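Local coordinates for oxalate--CoA ligase (Arabidopsis thaliana, PDB 5IE2), which belongs to the ANL superfamily of AMP-binding enzymes, with a large N-terminal and a small C-terminal domain, and holds adenosine-5'-triphosphate in this model, at residues His214-Leu219 with Trp256-Pro261; Ala311-Met314 with Thr318-Met321; His433-Gln438 with Glu461-Thr466. One frame throughout, in Å; residues are numbered along the deposited sequence.

Contact 1 (His214-Leu219 with Trp256-Pro261); sequences HVHGLL and WYTAVP
His216 and Thr258 meet through a short hydrogen bond, 2.6 Å from His216 NE2 to Thr258 OG1. The bond is nearly straight (163°) and leaves the ring at its edge, close to the plane. With CG anti to the backbone N (chi1 180°), the imidazole of His216 extends away from its helix toward the strand. Thr258 OG1 has a second partner in Arg286, and His216 ND1 bonds Ser289 OG, so both ring nitrogens are engaged and the rotation of the ring is fixed.

The helix is 215-227, the strand 256-259 an outermost strand of the five-stranded mixed sheet in the AMP-binding domain, and the histidine bridges the two in a buried setting. At the helix start His214 is the N-cap: its ND1 accepts from His216 N at 3.0 Å, while its NE2 bonds an alpha-phosphate oxygen of the ATP.

Van der Waals contacts fill in round the ring. Ala259 O lies near the ring plane, 3.4 Å from His216 CE1, and Val260 CG1 approaches His216 ND1 obliquely at 3.7 Å. The ring of His319 stacks on that of His216.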
# COMPACT_ATOMS: atom_id res chain seq x y z
N HIS A 214 -4.97 3.39 1.41
CA HIS A 214 -4.34 2.04 1.66
C HIS A 214 -2.93 2.31 2.22
O HIS A 214 -2.35 3.39 1.94
CB HIS A 214 -4.31 1.20 0.36
CG HIS A 214 -3.61 -0.13 0.49
ND1 HIS A 214 -2.22 -0.28 0.43
CD2 HIS A 214 -4.10 -1.38 0.70
CE1 HIS A 214 -1.90 -1.55 0.62
NE2 HIS A 214 -3.02 -2.24 0.78
N VAL A 215 -2.37 1.41 3.03
CA VAL A 215 -1.09 1.71 3.71
C VAL A 215 0.10 1.83 2.80
O VAL A 215 1.08 2.39 3.23
CB VAL A 215 -0.63 0.63 4.75
CG1 VAL A 215 -1.38 0.76 6.05
CG2 VAL A 215 -0.75 -0.76 4.13
N HIS A 216 0.09 1.27 1.58
CA HIS A 216 1.30 1.37 0.75
C HIS A 216 1.56 2.86 0.38
O HIS A 216 2.62 3.43 0.68
CB HIS A 216 1.16 0.48 -0.50
CG HIS A 216 2.34 0.49 -1.44
ND1 HIS A 216 2.48 -0.44 -2.45
CD2 HIS A 216 3.36 1.37 -1.61
CE1 HIS A 216 3.57 -0.17 -3.16
NE2 HIS A 216 4.10 0.94 -2.68
N GLY A 217 0.60 3.48 -0.30
CA GLY A 217 0.81 4.89 -0.65
C GLY A 217 0.90 5.77 0.58
O GLY A 217 1.72 6.70 0.64
N LEU A 218 0.09 5.48 1.60
CA LEU A 218 0.09 6.31 2.81
C LEU A 218 1.42 6.25 3.57
O LEU A 218 1.99 7.29 3.89
CB LEU A 218 -1.04 5.88 3.75
CG LEU A 218 -1.31 6.65 5.02
CD1 LEU A 218 -1.64 8.10 4.62
CD2 LEU A 218 -2.50 6.02 5.77
N LEU A 219 1.88 5.03 3.93
CA LEU A 219 3.12 4.90 4.74
C LEU A 219 4.38 5.14 3.95
O LEU A 219 5.29 5.83 4.41
CB LEU A 219 3.23 3.48 5.40
CG LEU A 219 2.66 3.41 6.80
CD1 LEU A 219 3.53 4.23 7.82
CD2 LEU A 219 1.15 3.88 6.85
N TRP A 256 12.71 9.03 -6.67
CA TRP A 256 12.25 7.62 -6.56
C TRP A 256 10.74 7.60 -6.73
O TRP A 256 10.09 8.68 -6.66
CB TRP A 256 12.67 7.04 -5.17
CG TRP A 256 11.95 7.67 -4.03
CD1 TRP A 256 12.12 8.96 -3.55
CD2 TRP A 256 10.92 7.08 -3.22
NE1 TRP A 256 11.28 9.18 -2.48
CE2 TRP A 256 10.56 8.03 -2.22
CE3 TRP A 256 10.32 5.79 -3.19
CZ2 TRP A 256 9.60 7.76 -1.20
CZ3 TRP A 256 9.36 5.50 -2.17
CH2 TRP A 256 8.98 6.50 -1.21
N TYR A 257 10.14 6.40 -6.88
CA TYR A 257 8.71 6.25 -6.67
C TYR A 257 8.44 4.79 -6.23
O TYR A 257 9.32 3.92 -6.36
CB TYR A 257 7.84 6.62 -7.93
CG TYR A 257 7.81 5.59 -9.05
CD1 TYR A 257 6.74 4.69 -9.19
CD2 TYR A 257 8.84 5.54 -9.99
CE1 TYR A 257 6.70 3.76 -10.22
CE2 TYR A 257 8.81 4.63 -11.03
CZ TYR A 257 7.73 3.74 -11.15
OH TYR A 257 7.70 2.82 -12.17
N THR A 258 7.25 4.59 -5.71
CA THR A 258 6.83 3.25 -5.31
C THR A 258 5.46 2.98 -5.92
O THR A 258 4.60 3.90 -6.01
CB THR A 258 6.80 3.12 -3.75
OG1 THR A 258 6.48 1.78 -3.40
CG2 THR A 258 5.76 4.07 -3.12
N ALA A 259 5.24 1.73 -6.35
CA ALA A 259 3.96 1.40 -6.94
C ALA A 259 3.74 -0.08 -6.80
O ALA A 259 4.65 -0.82 -6.37
CB ALA A 259 3.89 1.82 -8.42
N VAL A 260 2.56 -0.53 -7.15
CA VAL A 260 2.28 -1.98 -7.19
C VAL A 260 2.53 -2.51 -8.63
O VAL A 260 2.52 -1.73 -9.61
CB VAL A 260 0.82 -2.27 -6.76
CG1 VAL A 260 0.59 -1.71 -5.32
CG2 VAL A 260 -0.18 -1.62 -7.77
N PRO A 261 2.73 -3.82 -8.80
CA PRO A 261 3.04 -4.33 -10.15
C PRO A 261 2.04 -3.90 -11.25
O PRO A 261 2.48 -3.60 -12.35
CB PRO A 261 3.01 -5.84 -9.97
CG PRO A 261 3.58 -6.02 -8.54
CD PRO A 261 2.90 -4.87 -7.76

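Contact 2 (Ala311-Met314 with Thr318-Met321); sequences AYAM and THLM. With ATP (adenosine-5'-triphosphate), chain C; ACY (acetic acid), chain E.
Met321 lays its terminal methyl over the face of Tyr312: CE stands 3.3 Å from the ring centroid and only 12° off the normal, a CH-pi contact. The sulfur follows obliquely, which makes this a Met-aromatic pair. A bend at the end of the Met321 chain (chi3 -76°) turns CE onto the ring, and the same methyl packs 3.5 Å from Met314 CG. Elsewhere in the contact, Ala313 CB sits over one face of the His319 imidazole, 3.2 Å from His319 ND1. That nitrogen donates from the ring edge to an acetic acid molecule, probably from the crystallisation liquor, 2.7 Å from His319 ND1 to its OXT.

These side chains hang on a beta hairpin of strands 308-314 and 319-323, neighbours in the mixed sheet of the AMP-binding domain. Ala313 and Leu320 form a non-hydrogen-bonded antiparallel pair, Met314 and His319 a hydrogen-bonded one. Met321 N donates to Tyr312 O at 2.9 Å, and Met314 and His319 exchange two backbone bonds, each N giving to the other's O.

The first strand also lines the nucleotide pocket. Ala311 O takes a hydrogen bond from ATP N6 (2.9 Å), Met314 CB lies 3.4 Å from ATP C5', and the edge of Tyr312 faces N7. Further out, Tyr312 OH is held by Asp394, which also bonds the ATP, while Arg286 bonds His319 NE2. Thr392, on strand 389-392, packs against both Met314 and Met321.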
# COMPACT_ATOMS: atom_id res chain seq x y z
N ALA A 311 9.62 -5.03 -2.20
CA ALA A 311 9.37 -5.14 -0.76
C ALA A 311 8.12 -6.00 -0.53
O ALA A 311 7.32 -6.17 -1.45
CB ALA A 311 9.16 -3.77 -0.13
N TYR A 312 7.94 -6.45 0.71
CA TYR A 312 6.80 -7.25 1.16
C TYR A 312 6.16 -6.52 2.35
O TYR A 312 6.87 -6.05 3.24
CB TYR A 312 7.30 -8.65 1.53
CG TYR A 312 6.41 -9.54 2.40
CD1 TYR A 312 5.11 -9.86 2.00
CD2 TYR A 312 6.94 -10.17 3.51
CE1 TYR A 312 4.29 -10.77 2.78
CE2 TYR A 312 6.18 -11.07 4.26
CZ TYR A 312 4.87 -11.35 3.91
OH TYR A 312 4.14 -12.21 4.69
N ALA A 313 4.84 -6.36 2.31
CA ALA A 313 4.16 -5.50 3.27
C ALA A 313 2.71 -5.92 3.49
O ALA A 313 2.17 -6.61 2.68
CB ALA A 313 4.19 -4.03 2.81
N MET A 314 2.11 -5.51 4.61
CA MET A 314 0.69 -5.81 4.82
C MET A 314 0.12 -4.82 5.81
O MET A 314 0.84 -4.18 6.58
CB MET A 314 0.52 -7.27 5.29
CG MET A 314 1.01 -7.55 6.73
SD MET A 314 1.05 -9.35 7.03
CE MET A 314 -0.62 -9.91 6.62
N THR A 318 1.60 -2.41 9.54
CA THR A 318 1.72 -0.97 9.17
C THR A 318 2.63 -0.88 7.90
O THR A 318 3.58 -0.10 7.83
CB THR A 318 2.26 -0.10 10.37
OG1 THR A 318 1.49 -0.46 11.51
CG2 THR A 318 2.03 1.42 10.13
N HIS A 319 2.29 -1.69 6.92
CA HIS A 319 3.01 -1.78 5.64
C HIS A 319 4.31 -2.63 5.78
O HIS A 319 4.23 -3.85 5.94
CB HIS A 319 3.28 -0.35 5.05
CG HIS A 319 3.74 -0.38 3.61
ND1 HIS A 319 3.07 -1.08 2.62
CD2 HIS A 319 4.83 0.18 3.01
CE1 HIS A 319 3.73 -0.95 1.47
NE2 HIS A 319 4.81 -0.19 1.68
N LEU A 320 5.49 -2.01 5.72
CA LEU A 320 6.73 -2.74 5.43
C LEU A 320 7.08 -3.88 6.43
O LEU A 320 7.12 -3.66 7.67
CB LEU A 320 7.89 -1.72 5.41
CG LEU A 320 9.28 -2.34 5.17
CD1 LEU A 320 9.36 -2.88 3.78
CD2 LEU A 320 10.33 -1.23 5.41
N MET A 321 7.35 -5.06 5.88
CA MET A 321 7.95 -6.16 6.63
C MET A 321 9.40 -6.42 6.14
O MET A 321 10.35 -6.42 6.94
CB MET A 321 7.11 -7.43 6.49
CG MET A 321 5.76 -7.28 7.26
SD MET A 321 4.72 -8.75 7.01
CE MET A 321 4.11 -8.44 5.32
PG ATP C . -7.08 -9.68 3.21
O1G ATP C . -7.08 -11.12 2.71
O2G ATP C . -8.45 -9.14 3.45
O3G ATP C . -6.18 -9.51 4.42
PB ATP C . -4.88 -8.61 1.67
O1B ATP C . -4.69 -8.38 0.19
O2B ATP C . -4.18 -9.71 2.38
O3B ATP C . -6.48 -8.72 2.03
PA ATP C . -3.18 -6.27 2.29
O1A ATP C . -2.73 -6.04 3.73
O2A ATP C . -3.53 -5.12 1.43
O3A ATP C . -4.52 -7.18 2.37
O5' ATP C . -2.13 -7.25 1.59
C5' ATP C . -1.01 -7.87 2.27
C4' ATP C . -0.72 -9.17 1.50
O4' ATP C . -0.19 -8.84 0.20
C3' ATP C . 0.41 -9.96 2.10
O3' ATP C . -0.08 -10.75 3.18
C2' ATP C . 0.89 -10.81 0.95
O2' ATP C . -0.05 -11.87 0.72
C1' ATP C . 0.72 -9.85 -0.20
N9 ATP C . 1.99 -9.19 -0.59
C8 ATP C . 2.46 -8.00 -0.19
N7 ATP C . 3.65 -7.75 -0.81
C5 ATP C . 3.90 -8.83 -1.63
C6 ATP C . 4.97 -9.20 -2.59
N6 ATP C . 6.01 -8.34 -2.83
N1 ATP C . 4.82 -10.38 -3.23
C2 ATP C . 3.76 -11.20 -3.02
N3 ATP C . 2.75 -10.93 -2.16
C4 ATP C . 2.80 -9.75 -1.47
C ACY E . 0.96 -3.38 1.42
O ACY E . 1.67 -2.97 0.43
OXT ACY E . 1.12 -3.00 2.62
CH3 ACY E . -0.10 -4.41 1.16

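Contact 3 (His433-Gln438 with Glu461-Thr466); sequences HPDVSQ and EGTTVT
In the small C-terminal domain, a type I beta turn from His433 to Val436 leads into strand 436-446, and the loop 461-466, which follows strand 450-459 and runs up to helix 467-477, packs beside it. Asp435, in the turn, carries most of the meeting. Its CB rests 3.5 Å from Val465 CG2, and its carboxylate crosses obliquely to Thr463, where OD1 lies 3.7 Å from Thr463 CG2. Thr463 CG2 stands anti to its own carbonyl carbon (chi1 66° for OG1), which puts the methyl on the carboxylate while OG1 bonds back to Arg460 O.

The polar link is made by a single water. It donates to Asp435 OD2 at 2.9 Å and to Thr464 O at 2.5 Å, the latter so short that its exact value is doubtful, joining a side chain of the turn to the backbone of the loop. The turn has its own brace: Asp435 N donates to His433 ND1 at 2.9 Å, nearly straight at 165° and 16° out of the imidazole plane. Ile470 of helix 467-477 touches His433, Val436 and Val465, and Phe473 meets the His433 ring edge-to-face. Just beyond the turn a classic beta bulge sets Ser437 and Gln438 opposite the single residue Ile458, and Thr466 caps the helix through Asp469 N.

Between the two segments themselves, then, the contact combines van der Waals touches with one water, which, donating to both oxygens, probably eases the approach of the carboxylate to the Thr464 carbonyl.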
# COMPACT_ATOMS: atom_id res chain seq x y z
N HIS A 433 5.50 -14.61 -21.80
CA HIS A 433 5.08 -14.94 -23.16
C HIS A 433 5.03 -13.65 -23.97
O HIS A 433 4.48 -12.67 -23.50
CB HIS A 433 3.72 -15.62 -23.19
CG HIS A 433 3.31 -16.07 -24.55
ND1 HIS A 433 2.94 -15.19 -25.55
CD2 HIS A 433 3.25 -17.30 -25.10
CE1 HIS A 433 2.65 -15.86 -26.65
NE2 HIS A 433 2.82 -17.15 -26.40
N PRO A 434 5.61 -13.66 -25.18
CA PRO A 434 5.76 -12.43 -25.99
C PRO A 434 4.46 -11.67 -26.20
O PRO A 434 4.49 -10.43 -26.29
CB PRO A 434 6.27 -12.95 -27.35
CG PRO A 434 6.91 -14.24 -27.05
CD PRO A 434 6.23 -14.83 -25.82
N ASP A 435 3.33 -12.38 -26.24
CA ASP A 435 2.05 -11.74 -26.56
C ASP A 435 1.13 -11.54 -25.37
O ASP A 435 -0.04 -11.24 -25.56
CB ASP A 435 1.29 -12.55 -27.62
CG ASP A 435 2.06 -12.69 -28.90
OD1 ASP A 435 2.79 -11.76 -29.27
OD2 ASP A 435 1.94 -13.75 -29.56
N VAL A 436 1.64 -11.74 -24.16
CA VAL A 436 0.81 -11.56 -22.97
C VAL A 436 1.08 -10.20 -22.32
O VAL A 436 2.23 -9.85 -22.02
CB VAL A 436 1.05 -12.70 -21.92
CG1 VAL A 436 0.35 -12.38 -20.65
CG2 VAL A 436 0.57 -14.05 -22.47
N SER A 437 0.04 -9.41 -22.16
CA SER A 437 0.18 -8.12 -21.50
C SER A 437 -0.15 -8.27 -20.03
O SER A 437 0.46 -7.60 -19.17
CB SER A 437 -0.72 -7.07 -22.14
OG SER A 437 -1.90 -6.96 -21.38
N GLN A 438 -1.13 -9.12 -19.72
CA GLN A 438 -1.42 -9.38 -18.32
C GLN A 438 -1.80 -10.84 -18.10
O GLN A 438 -2.32 -11.49 -18.99
CB GLN A 438 -2.52 -8.46 -17.79
CG GLN A 438 -2.80 -8.62 -16.29
CD GLN A 438 -1.57 -8.27 -15.38
OE1 GLN A 438 -0.65 -9.09 -15.19
NE2 GLN A 438 -1.60 -7.04 -14.80
N GLU A 461 -2.36 -5.80 -27.52
CA GLU A 461 -3.20 -5.29 -28.60
C GLU A 461 -2.60 -5.63 -29.97
O GLU A 461 -1.39 -5.52 -30.18
CB GLU A 461 -3.45 -3.78 -28.47
CG GLU A 461 -4.94 -3.47 -28.22
CD GLU A 461 -5.31 -2.01 -28.49
OE1 GLU A 461 -5.34 -1.20 -27.54
OE2 GLU A 461 -5.58 -1.69 -29.67
N GLY A 462 -3.46 -6.10 -30.87
CA GLY A 462 -3.04 -6.46 -32.21
C GLY A 462 -2.35 -7.80 -32.29
O GLY A 462 -1.79 -8.16 -33.33
N THR A 463 -2.41 -8.57 -31.21
CA THR A 463 -1.87 -9.91 -31.27
C THR A 463 -3.05 -10.82 -31.08
O THR A 463 -4.08 -10.40 -30.53
CB THR A 463 -0.81 -10.20 -30.16
OG1 THR A 463 -1.44 -10.16 -28.88
CG2 THR A 463 0.36 -9.20 -30.21
N THR A 464 -2.93 -12.05 -31.53
CA THR A 464 -3.92 -13.06 -31.19
C THR A 464 -3.23 -14.24 -30.48
O THR A 464 -2.18 -14.74 -30.90
CB THR A 464 -4.70 -13.54 -32.43
OG1 THR A 464 -3.81 -14.24 -33.30
CG2 THR A 464 -5.31 -12.36 -33.18
N VAL A 465 -3.86 -14.67 -29.39
CA VAL A 465 -3.30 -15.68 -28.49
C VAL A 465 -4.29 -16.80 -28.34
O VAL A 465 -5.47 -16.54 -28.14
CB VAL A 465 -3.01 -15.08 -27.09
CG1 VAL A 465 -2.74 -16.17 -26.09
CG2 VAL A 465 -1.86 -14.10 -27.16
N THR A 466 -3.84 -18.05 -28.45
CA THR A 466 -4.73 -19.18 -28.21
C THR A 466 -4.38 -19.86 -26.89
O THR A 466 -3.25 -19.73 -26.40
CB THR A 466 -4.67 -20.21 -29.33
OG1 THR A 466 -3.37 -20.79 -29.36
CG2 THR A 466 -4.97 -19.56 -30.69
O HOH W 1 -0.25 -15.64 -29.50

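In the fold
Contacts 1 and 2 come one after the other along the chain, yet their centres lie about 10 Å apart and both reach the same mixed sheet, in the order 256-259, 284-287, 308-314, 319-323, 339-340. They touch directly, with His216 CA 3.4 Å from His319 CE1, so helix 215-227 packs on the hairpin as well as on the outermost strand 256-259. Residues of both line the ATP pocket. Contact 3 comes last, in the C-terminal domain, with its centre about 28 Å from that of contact 1 and about 32 Å from that of contact 2. It touches neither, although Gln438 bonds Gln265, a link between the two domains.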